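Local coordinates for protein T cell receptor mu chain (Monodelphis domestica, PDB 7L15) that pairs with a T cell receptor gamma chain to form the marsupial gamma mu T cell receptor, which probably recognises antigen, at residues A[41-46]-A[86-91]; A[162-165]-A[170-173]; A[180-183]-A[187-190]. All coordinates share one frame; numbering follows the deposited sequence.

Overall arrangement
Two immunoglobulin domains follow each other along the chain, and the three contacts come in series; none nests in or crosses another. Interaction 1 lies in the V-set domain. It closes a long connection and ties the loop 41-46, after strand 32-39, to the start of strand 87-92. Interactions 2 and 3 lie in the C1-set domain and each closes a short turn. Interaction 2 ties strand 162-167 to the edge strand 170-173. The chain then runs directly into strand 175-181 of the other sheet, which interaction 3 joins to strand 187-194. The centres of interactions 2 and 3 are about 20 Å apart, and those of interactions 1 and 2 about 55 Å.

Interaction 1: A[41-46]-A[86-91]; sequences FQFKTS and NQIFLQ
Phe43 lays one face of its ring on the backbone of Asn86. The CA of Asn86 stands 3.5 Å from the ring centroid of Phe43, 11° off the normal, a CH-pi contact. The side-chain amide of Asn86 continues past the ring almost parallel to it, their planes 8° apart. With chi1 at -177° the Phe43 ring extends away from its own backbone N and over the start of the strand. There Phe43 CZ meets Gln87 O at 3.2 Å and Ile88 CG2 at 3.8 Å. Leu48, Thr38 and Arg81 also pack on the ring. In the V-set fold, 41-46 corresponds to the CDR1 loop between strands B and C, and 87-91 belongs to strand E. Asn86 and Gln87 form a G1 bulge opposite Glu82. The solvent side carries Gln42 and Thr45, which do not touch 86-91 but bond to each other. Gln42 OE1 accepts from Thr45 N (3.2 Å) and from Thr45 OG1 (2.9 Å). Phe43 to Ser46 is a type I turn that ends on the buried Ser46. In it Phe43 O accepts from both Ser46 N and Ser46 OG, the latter at 2.8 Å.

Interaction 2: A[162-165]-A[170-173]; sequences HVSL and TLIS
The peptide carbonyl of Leu165 is the flat group where the strands meet, and Ile172 and Leu171 gather round its oxygen. Ile172 N donates to Leu165 O at 3.2 Å. The bond is fairly straight at the hydrogen (165°), but the donor stands 32° out of the carbonyl plane. Carbon atoms of Leu171 also approach this oxygen: its CA lies 3.6 Å from Leu165 O, and CD2 is slightly farther off. The same CD2 of Leu171 comes within 3.2 Å of Ser164 OG, a tight approach of a methyl to a hydroxyl oxygen. The extended chi1 of Ser164 (178°) turns OG to this methyl. Leu165 and Ile172 pack beside the bond. The two side chains cross obliquely, and Ile172 CD1 lies 3.8 Å from Leu165 CB and equally near the CD1 methyl of Leu165. Strands 162-167 and 170-173 form a beta hairpin at the edge of one sheet of the C1-set sandwich. Leu165 points into the sandwich and packs on Cys151 and Cys203, the disulfide pair joining its two sheets. Ile172 reaches Val149 of the opposing sheet. The side-chain amide of Gln175 adds a second link between the segments: its OE1 accepts from Leu165 N and its NE2 donates to Ile172 O. The edge strand is thus tied by one direct backbone bond and by the Gln175 amide, while the apolar contact of Ile172 with Leu165 packs it toward the core.

Interaction 3: A[180-183]-A[187-190]; sequences APTA and YSAI
Ala180 and Ser188 face each other as an antiparallel hydrogen-bonded pair in the beta hairpin of strands 175-181 and 187-194, which corresponds to strands D and E of the C1-set fold. Ala180 N donates to Ser188 O, and Ser188 N returns the bond to Ala180 O. Both bonds are 3.1 Å long and nearly straight, with N-H...O angles of 169° and 171°. The next pair, Pro181 with Tyr187, is non-hydrogen-bonded, and its CA atoms come to 4.3 Å of each other. Tyr187 CA also makes a CA-H...O contact with Ala180 O, at 3.5 Å. The side chains of the Pro181-Tyr187 pair diverge at their roots, yet the tyrosine ring swings back to the proline, meeting it at a slant. With chi1 at -66°, Tyr187 CG lies anti to the carbonyl carbon, and this brings CE2 to 3.9 Å from Pro181 CD. Thr182 begins the turn. Its CG2 lies 3.9 Å from Ser188 OG, while its hydroxyl bonds to Ser184 within the turn.

Farther out, Tyr187 is held by Phe156 of the neighbouring strand and by Pro130 and Tyr157 from loops. The Ala180 and Ser188 side chains share the face that meets the gamma chain, where Gln173 of that chain packs on both. On this face the Ser188 OG is hydrogen-bonded to NE1 of Trp189 of the gamma chain.

Interaction 1: A[41-46]-A[86-91]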
loop_
_atom_site.group_PDB
_atom_site.type_symbol
_atom_site.label_atom_id
_atom_site.label_comp_id
_atom_site.label_asym_id
_atom_site.label_seq_id
_atom_site.Cartn_x
_atom_site.Cartn_y
_atom_site.Cartn_z
ATOM N N PHE A 41 13.994 23.770 17.584
ATOM C CA PHE A 41 14.425 24.624 16.493
ATOM C C PHE A 41 13.552 25.871 16.485
ATOM O O PHE A 41 12.503 25.920 17.128
ATOM C CB PHE A 41 14.331 23.913 15.142
ATOM C CG PHE A 41 12.937 23.470 14.795
ATOM C CD1 PHE A 41 12.417 22.299 15.332
ATOM C CD2 PHE A 41 12.140 24.227 13.943
ATOM C CE1 PHE A 41 11.104 21.883 15.016
ATOM C CE2 PHE A 41 10.841 23.815 13.626
ATOM C CZ PHE A 41 10.328 22.650 14.158
ATOM N N GLN A 42 13.986 26.885 15.743
ATOM C CA GLN A 42 13.310 28.179 15.784
ATOM C C GLN A 42 12.008 28.071 14.996
ATOM O O GLN A 42 12.014 27.888 13.770
ATOM C CB GLN A 42 14.225 29.281 15.257
ATOM C CG GLN A 42 14.090 30.603 16.017
ATOM C CD GLN A 42 12.821 31.353 15.628
ATOM O OE1 GLN A 42 12.271 31.135 14.551
ATOM N NE2 GLN A 42 12.350 32.232 16.506
ATOM N N PHE A 43 10.886 28.171 15.714
ATOM C CA PHE A 43 9.595 27.802 15.144
ATOM C C PHE A 43 9.115 28.803 14.105
ATOM O O PHE A 43 8.686 28.410 13.013
ATOM C CB PHE A 43 8.538 27.662 16.246
ATOM C CG PHE A 43 7.193 27.218 15.724
ATOM C CD1 PHE A 43 6.949 25.870 15.482
ATOM C CD2 PHE A 43 6.193 28.134 15.451
ATOM C CE1 PHE A 43 5.725 25.440 14.985
ATOM C CE2 PHE A 43 4.961 27.718 14.959
ATOM C CZ PHE A 43 4.725 26.365 14.726
ATOM N N LYS A 44 9.141 30.099 14.435
ATOM C CA LYS A 44 8.451 31.084 13.607
ATOM C C LYS A 44 8.998 31.084 12.184
ATOM O O LYS A 44 8.235 31.206 11.219
ATOM C CB LYS A 44 8.565 32.481 14.237
ATOM N N THR A 45 10.312 30.918 12.036
ATOM C CA THR A 45 11.002 30.999 10.753
ATOM C C THR A 45 11.088 29.657 10.025
ATOM O O THR A 45 11.834 29.549 9.048
ATOM C CB THR A 45 12.435 31.535 10.946
ATOM O OG1 THR A 45 13.148 30.679 11.846
ATOM C CG2 THR A 45 12.449 32.963 11.496
ATOM N N SER A 46 10.368 28.635 10.473
ATOM C CA SER A 46 10.548 27.289 9.947
ATOM C C SER A 46 9.567 27.000 8.822
ATOM O O SER A 46 8.581 27.706 8.612
ATOM C CB SER A 46 10.376 26.239 11.044
ATOM O OG SER A 46 8.998 26.122 11.370
ATOM N N ASN A 86 4.215 26.605 19.378
ATOM C CA ASN A 86 5.104 25.884 18.464
ATOM C C ASN A 86 4.433 24.633 17.876
ATOM O O ASN A 86 5.053 23.578 17.727
ATOM C CB ASN A 86 6.420 25.515 19.155
ATOM C CG ASN A 86 7.338 26.718 19.386
ATOM O OD1 ASN A 86 6.935 27.870 19.256
ATOM N ND2 ASN A 86 8.589 26.437 19.724
ATOM N N GLN A 87 3.166 24.749 17.506
ATOM C CA GLN A 87 2.428 23.637 16.919
ATOM C C GLN A 87 1.963 23.992 15.513
ATOM O O GLN A 87 1.758 25.168 15.197
ATOM C CB GLN A 87 1.210 23.273 17.777
ATOM C CG GLN A 87 1.540 22.970 19.234
ATOM C CD GLN A 87 0.315 23.091 20.116
ATOM O OE1 GLN A 87 -0.593 23.867 19.824
ATOM N NE2 GLN A 87 0.278 22.320 21.194
ATOM N N ILE A 88 1.816 22.970 14.659
ATOM C CA ILE A 88 1.065 23.110 13.416
ATOM C C ILE A 88 0.002 22.027 13.373
ATOM O O ILE A 88 0.141 20.964 13.982
ATOM C CB ILE A 88 1.915 23.035 12.129
ATOM C CG1 ILE A 88 2.285 21.586 11.788
ATOM C CG2 ILE A 88 3.134 23.909 12.247
ATOM C CD1 ILE A 88 2.595 21.385 10.318
ATOM N N PHE A 89 -1.065 22.311 12.633
ATOM C CA PHE A 89 -2.237 21.454 12.572
ATOM C C PHE A 89 -2.531 21.053 11.139
ATOM O O PHE A 89 -2.121 21.723 10.188
ATOM C CB PHE A 89 -3.449 22.139 13.175
ATOM C CG PHE A 89 -3.197 22.666 14.543
ATOM C CD1 PHE A 89 -2.630 23.927 14.721
ATOM C CD2 PHE A 89 -3.487 21.893 15.661
ATOM C CE1 PHE A 89 -2.370 24.413 15.986
ATOM C CE2 PHE A 89 -3.226 22.370 16.938
ATOM C CZ PHE A 89 -2.672 23.635 17.103
ATOM N N LEU A 90 -3.220 19.927 11.006
ATOM C CA LEU A 90 -3.711 19.445 9.729
ATOM C C LEU A 90 -5.219 19.296 9.824
ATOM O O LEU A 90 -5.747 18.835 10.841
ATOM C CB LEU A 90 -3.062 18.113 9.358
ATOM C CG LEU A 90 -3.654 17.342 8.180
ATOM C CD1 LEU A 90 -3.327 18.047 6.903
ATOM C CD2 LEU A 90 -3.115 15.913 8.120
ATOM N N GLN A 91 -5.919 19.694 8.776
ATOM C CA GLN A 91 -7.348 19.443 8.720
ATOM C C GLN A 91 -7.709 18.870 7.366
ATOM O O GLN A 91 -7.349 19.440 6.336
ATOM C CB GLN A 91 -8.164 20.702 8.980
ATOM C CG GLN A 91 -9.629 20.447 8.713
ATOM C CD GLN A 91 -10.510 21.647 8.989
ATOM O OE1 GLN A 91 -10.882 21.903 10.141
ATOM N NE2 GLN A 91 -10.862 22.384 7.930
#

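Interaction 2: A[162-165]-A[170-173]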
loop_
_atom_site.group_PDB
_atom_site.type_symbol
_atom_site.label_atom_id
_atom_site.label_comp_id
_atom_site.label_asym_id
_atom_site.label_seq_id
_atom_site.Cartn_x
_atom_site.Cartn_y
_atom_site.Cartn_z
ATOM N N HIS A 162 -19.517 -14.641 10.389
ATOM C CA HIS A 162 -18.873 -15.934 10.518
ATOM C C HIS A 162 -19.183 -16.719 9.258
ATOM O O HIS A 162 -20.339 -16.746 8.819
ATOM C CB HIS A 162 -19.379 -16.664 11.763
ATOM C CG HIS A 162 -18.595 -17.883 12.119
ATOM N ND1 HIS A 162 -18.955 -19.147 11.697
ATOM C CD2 HIS A 162 -17.486 -18.040 12.879
ATOM C CE1 HIS A 162 -18.097 -20.029 12.177
ATOM N NE2 HIS A 162 -17.200 -19.384 12.902
ATOM N N VAL A 163 -18.146 -17.327 8.669
ATOM C CA VAL A 163 -18.233 -18.074 7.420
ATOM C C VAL A 163 -17.669 -19.464 7.639
ATOM O O VAL A 163 -16.730 -19.667 8.420
ATOM C CB VAL A 163 -17.478 -17.402 6.258
ATOM C CG1 VAL A 163 -17.870 -18.038 4.913
ATOM C CG2 VAL A 163 -17.741 -15.920 6.247
ATOM N N SER A 164 -18.242 -20.424 6.927
ATOM C CA SER A 164 -17.821 -21.815 7.017
ATOM C C SER A 164 -18.136 -22.511 5.700
ATOM O O SER A 164 -19.253 -22.396 5.187
ATOM C CB SER A 164 -18.525 -22.496 8.192
ATOM O OG SER A 164 -18.160 -23.845 8.277
ATOM N N LEU A 165 -17.138 -23.188 5.139
ATOM C CA LEU A 165 -17.305 -24.084 4.001
ATOM C C LEU A 165 -17.284 -25.530 4.485
ATOM O O LEU A 165 -16.384 -25.921 5.234
ATOM C CB LEU A 165 -16.192 -23.877 2.971
ATOM C CG LEU A 165 -16.267 -22.707 2.004
ATOM C CD1 LEU A 165 -14.893 -22.511 1.400
ATOM C CD2 LEU A 165 -17.331 -22.949 0.911
ATOM N N THR A 170 -18.799 -31.700 7.131
ATOM C CA THR A 170 -17.535 -31.491 7.825
ATOM C C THR A 170 -16.698 -30.396 7.157
ATOM O O THR A 170 -16.693 -30.255 5.924
ATOM C CB THR A 170 -16.762 -32.808 7.940
ATOM O OG1 THR A 170 -16.547 -33.362 6.636
ATOM C CG2 THR A 170 -17.567 -33.824 8.786
ATOM N N LEU A 171 -16.017 -29.604 7.998
ATOM C CA LEU A 171 -15.217 -28.470 7.548
ATOM C C LEU A 171 -14.182 -28.909 6.530
ATOM O O LEU A 171 -13.481 -29.900 6.735
ATOM C CB LEU A 171 -14.511 -27.824 8.733
ATOM C CG LEU A 171 -15.223 -26.812 9.619
ATOM C CD1 LEU A 171 -14.312 -26.503 10.767
ATOM C CD2 LEU A 171 -15.538 -25.540 8.848
ATOM N N ILE A 172 -14.069 -28.175 5.428
ATOM C CA ILE A 172 -13.059 -28.561 4.449
ATOM C C ILE A 172 -11.726 -27.982 4.900
ATOM O O ILE A 172 -11.676 -27.132 5.795
ATOM C CB ILE A 172 -13.419 -28.116 3.013
ATOM C CG1 ILE A 172 -13.245 -26.614 2.824
ATOM C CG2 ILE A 172 -14.846 -28.491 2.666
ATOM C CD1 ILE A 172 -13.602 -26.131 1.402
ATOM N N SER A 173 -10.641 -28.451 4.296
ATOM C CA SER A 173 -9.301 -28.005 4.631
ATOM C C SER A 173 -8.974 -26.661 3.974
ATOM O O SER A 173 -9.579 -26.252 2.977
ATOM C CB SER A 173 -8.279 -29.052 4.188
ATOM O OG SER A 173 -8.393 -29.288 2.793
#

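Interaction 3: A[180-183]-A[187-190]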
loop_
_atom_site.group_PDB
_atom_site.type_symbol
_atom_site.label_atom_id
_atom_site.label_comp_id
_atom_site.label_asym_id
_atom_site.label_seq_id
_atom_site.Cartn_x
_atom_site.Cartn_y
_atom_site.Cartn_z
ATOM N N ALA A 180 -13.134 -6.857 2.833
ATOM C CA ALA A 180 -12.709 -5.501 2.489
ATOM C C ALA A 180 -13.916 -4.598 2.314
ATOM O O ALA A 180 -14.978 -5.054 1.872
ATOM C CB ALA A 180 -11.873 -5.472 1.199
ATOM N N PRO A 181 -13.785 -3.322 2.648
ATOM C CA PRO A 181 -14.845 -2.362 2.319
ATOM C C PRO A 181 -14.937 -2.127 0.824
ATOM O O PRO A 181 -13.975 -2.319 0.081
ATOM C CB PRO A 181 -14.418 -1.079 3.045
ATOM C CG PRO A 181 -12.971 -1.285 3.402
ATOM C CD PRO A 181 -12.756 -2.760 3.544
ATOM N N THR A 182 -16.125 -1.725 0.385
ATOM C CA THR A 182 -16.360 -1.277 -0.976
ATOM C C THR A 182 -16.566 0.243 -0.983
ATOM O O THR A 182 -16.561 0.902 0.064
ATOM C CB THR A 182 -17.557 -2.014 -1.584
ATOM O OG1 THR A 182 -18.768 -1.447 -1.077
ATOM C CG2 THR A 182 -17.512 -3.519 -1.234
ATOM N N ALA A 183 -16.757 0.799 -2.183
ATOM C CA ALA A 183 -16.953 2.242 -2.332
ATOM C C ALA A 183 -18.313 2.699 -1.809
ATOM O O ALA A 183 -18.460 3.853 -1.403
ATOM C CB ALA A 183 -16.800 2.640 -3.802
ATOM N N TYR A 187 -19.417 -3.887 3.062
ATOM C CA TYR A 187 -18.329 -4.840 2.980
ATOM C C TYR A 187 -18.699 -5.966 2.030
ATOM O O TYR A 187 -19.873 -6.284 1.842
ATOM C CB TYR A 187 -17.991 -5.426 4.358
ATOM C CG TYR A 187 -17.435 -4.388 5.300
ATOM C CD1 TYR A 187 -18.283 -3.555 6.048
ATOM C CD2 TYR A 187 -16.078 -4.224 5.424
ATOM C CE1 TYR A 187 -17.765 -2.621 6.908
ATOM C CE2 TYR A 187 -15.547 -3.278 6.278
ATOM C CZ TYR A 187 -16.390 -2.485 7.017
ATOM O OH TYR A 187 -15.847 -1.552 7.862
ATOM N N SER A 188 -17.674 -6.557 1.432
ATOM C CA SER A 188 -17.809 -7.805 0.714
ATOM C C SER A 188 -16.605 -8.658 1.100
ATOM O O SER A 188 -15.642 -8.177 1.698
ATOM C CB SER A 188 -17.948 -7.574 -0.809
ATOM O OG SER A 188 -16.698 -7.356 -1.430
ATOM N N ALA A 189 -16.687 -9.946 0.820
ATOM C CA ALA A 189 -15.685 -10.835 1.367
ATOM C C ALA A 189 -15.639 -12.079 0.510
ATOM O O ALA A 189 -16.607 -12.419 -0.181
ATOM C CB ALA A 189 -15.983 -11.188 2.834
ATOM N N ILE A 190 -14.487 -12.735 0.550
ATOM C CA ILE A 190 -14.249 -13.982 -0.152
ATOM C C ILE A 190 -13.653 -14.957 0.840
ATOM O O ILE A 190 -12.675 -14.629 1.520
ATOM C CB ILE A 190 -13.310 -13.802 -1.360
ATOM C CG1 ILE A 190 -14.031 -13.024 -2.452
ATOM C CG2 ILE A 190 -12.859 -15.162 -1.889
ATOM C CD1 ILE A 190 -13.209 -12.813 -3.603
#